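Local atomic coordinates of MymaA.19257.a.B3 (Mycobacterium marinum, PDB entry 6Q10), a protein that is of unknown function but carries a LytR_C family domain, here in the soluble part of a probably secreted or membrane-anchored ortholog of Rv2700. Residues Leu54-Pro59 with Ala88-Leu93. Residues are numbered along the deposited sequence; the frame is centred on the assembly and turned at random.
Sequences LGFTQP and AAAVWL
Phe56 reaches from the connection between helix 43-54 and strand 60-63 to the flank of helix 85-94, where Ala90 and Val91 receive the far end of its ring. This is a loop-to-helix contact inside the LytR_C alpha/beta domain, buried close to the middle of the chain. A Schellman motif ends helix 43-54 at Gly55, which has a positive phi of 115°, a backbone setting that suits glycine, and the chain turns there before Phe56 sends its side chain toward the other helix. With CG set opposite the carbonyl carbon (chi1 -73°), the ring spans the distance between the backbones, whose closest alpha carbons, those of Phe56 and Val91, stay 9.0 Å apart.

CE2 and CZ do the touching. CE2 touches two methyl groups, Val91 CG2 at 3.9 Å and Ala90 CB at 4.1 Å from it. The valine methyl comes in obliquely to the ring, and the two side chains cross at roughly a right angle; chi1 of 179° swings CG1 anti to the backbone N of Val91 and puts CG2 opposite its own carbonyl carbon. Leu27, Thr30 and Leu51 also pack on Phe56, while Val91 rests on Ile78 of strand 76-80, which ties the loop through this helix to the sheet. No hydrogen bond joins the two segments, and across this contact the polar atom that meets the ring is a carbonyl oxygen: Ala90 O sits in the ring plane, at its edge, 3.9 Å from Phe56 CZ.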
loop_
_atom_site.group_PDB
_atom_site.type_symbol
_atom_site.label_atom_id
_atom_site.label_comp_id
_atom_site.label_asym_id
_atom_site.label_seq_id
_atom_site.Cartn_x
_atom_site.Cartn_y
_atom_site.Cartn_z
ATOM N N LEU A 54 -9.935 1.661 7.965
ATOM C CA LEU A 54 -10.401 0.807 6.877
ATOM C C LEU A 54 -10.385 -0.668 7.233
ATOM O O LEU A 54 -10.950 -1.481 6.494
ATOM C CB LEU A 54 -9.540 1.003 5.621
ATOM C CG LEU A 54 -9.592 2.368 4.957
ATOM C CD1 LEU A 54 -8.489 2.394 3.942
ATOM C CD2 LEU A 54 -10.952 2.620 4.315
ATOM N N GLY A 55 -9.736 -1.049 8.322
ATOM C CA GLY A 55 -9.687 -2.439 8.701
ATOM C C GLY A 55 -8.313 -3.064 8.674
ATOM O O GLY A 55 -8.205 -4.249 9.010
ATOM N N PHE A 56 -7.263 -2.331 8.280
ATOM C CA PHE A 56 -5.904 -2.868 8.356
ATOM C C PHE A 56 -5.509 -3.008 9.817
ATOM O O PHE A 56 -5.778 -2.121 10.617
ATOM C CB PHE A 56 -4.894 -1.951 7.662
ATOM C CG PHE A 56 -4.971 -1.956 6.149
ATOM C CD1 PHE A 56 -5.942 -1.199 5.487
ATOM C CD2 PHE A 56 -4.041 -2.668 5.392
ATOM C CE1 PHE A 56 -5.987 -1.193 4.082
ATOM C CE2 PHE A 56 -4.108 -2.648 3.988
ATOM C CZ PHE A 56 -5.059 -1.899 3.356
ATOM N N THR A 57 -4.875 -4.126 10.162
ATOM C CA THR A 57 -4.264 -4.244 11.477
ATOM C C THR A 57 -3.424 -3.011 11.732
ATOM O O THR A 57 -2.708 -2.559 10.841
ATOM C CB THR A 57 -3.410 -5.501 11.539
ATOM O OG1 THR A 57 -4.252 -6.621 11.249
ATOM C CG2 THR A 57 -2.815 -5.662 12.927
ATOM N N GLN A 58 -3.549 -2.447 12.937
ATOM C CA GLN A 58 -2.976 -1.139 13.228
ATOM C C GLN A 58 -1.584 -0.967 12.629
ATOM O O GLN A 58 -0.632 -1.623 13.072
ATOM C CB GLN A 58 -2.904 -0.907 14.733
ATOM C CG GLN A 58 -2.046 0.295 15.130
ATOM C CD GLN A 58 -2.775 1.616 14.993
ATOM O OE1 GLN A 58 -3.503 2.023 15.900
ATOM N NE2 GLN A 58 -2.566 2.307 13.874
ATOM N N PRO A 59 -1.422 -0.098 11.646
ATOM C CA PRO A 59 -0.091 0.109 11.076
ATOM C C PRO A 59 0.764 0.949 11.999
ATOM O O PRO A 59 0.276 1.665 12.874
ATOM C CB PRO A 59 -0.368 0.850 9.760
ATOM C CG PRO A 59 -1.740 0.515 9.437
ATOM C CD PRO A 59 -2.460 0.447 10.747
ATOM N N ALA A 88 1.020 -6.077 0.154
ATOM C CA ALA A 88 1.320 -4.942 -0.708
ATOM C C ALA A 88 0.196 -4.709 -1.713
ATOM O O ALA A 88 -0.143 -3.562 -2.019
ATOM C CB ALA A 88 2.644 -5.175 -1.432
ATOM N N ALA A 89 -0.418 -5.792 -2.208
ATOM C CA ALA A 89 -1.525 -5.642 -3.152
ATOM C C ALA A 89 -2.704 -4.949 -2.489
ATOM O O ALA A 89 -3.423 -4.175 -3.136
ATOM C CB ALA A 89 -1.946 -7.008 -3.685
ATOM N N ALA A 90 -2.954 -5.270 -1.207
ATOM C CA ALA A 90 -4.026 -4.614 -0.469
ATOM C C ALA A 90 -3.730 -3.129 -0.271
ATOM O O ALA A 90 -4.611 -2.286 -0.479
ATOM C CB ALA A 90 -4.234 -5.313 0.893
ATOM N N VAL A 91 -2.498 -2.799 0.143
ATOM C CA VAL A 91 -2.121 -1.394 0.285
ATOM C C VAL A 91 -2.241 -0.670 -1.054
ATOM O O VAL A 91 -2.668 0.490 -1.116
ATOM C CB VAL A 91 -0.699 -1.279 0.859
ATOM C CG1 VAL A 91 -0.300 0.191 0.983
ATOM C CG2 VAL A 91 -0.649 -1.958 2.239
ATOM N N TRP A 92 -1.870 -1.341 -2.148
ATOM C CA TRP A 92 -1.875 -0.679 -3.450
ATOM C C TRP A 92 -3.273 -0.274 -3.903
ATOM O O TRP A 92 -3.416 0.637 -4.719
ATOM C CB TRP A 92 -1.203 -1.632 -4.463
ATOM C CG TRP A 92 -0.756 -1.049 -5.760
ATOM C CD1 TRP A 92 -0.184 0.167 -5.977
ATOM C CD2 TRP A 92 -0.827 -1.705 -7.028
ATOM N NE1 TRP A 92 0.121 0.299 -7.324
ATOM C CE2 TRP A 92 -0.289 -0.832 -7.986
ATOM C CE3 TRP A 92 -1.329 -2.940 -7.442
ATOM C CZ2 TRP A 92 -0.220 -1.173 -9.346
ATOM C CZ3 TRP A 92 -1.249 -3.276 -8.790
ATOM C CH2 TRP A 92 -0.696 -2.396 -9.708
ATOM N N LEU A 93 -4.311 -0.948 -3.395
ATOM C CA LEU A 93 -5.679 -0.534 -3.680
ATOM C C LEU A 93 -5.943 0.892 -3.228
ATOM O O LEU A 93 -6.645 1.647 -3.907
ATOM C CB LEU A 93 -6.655 -1.474 -2.967
ATOM C CG LEU A 93 -6.654 -2.888 -3.513
ATOM C CD1 LEU A 93 -7.450 -3.761 -2.534
ATOM C CD2 LEU A 93 -7.282 -2.954 -4.919
#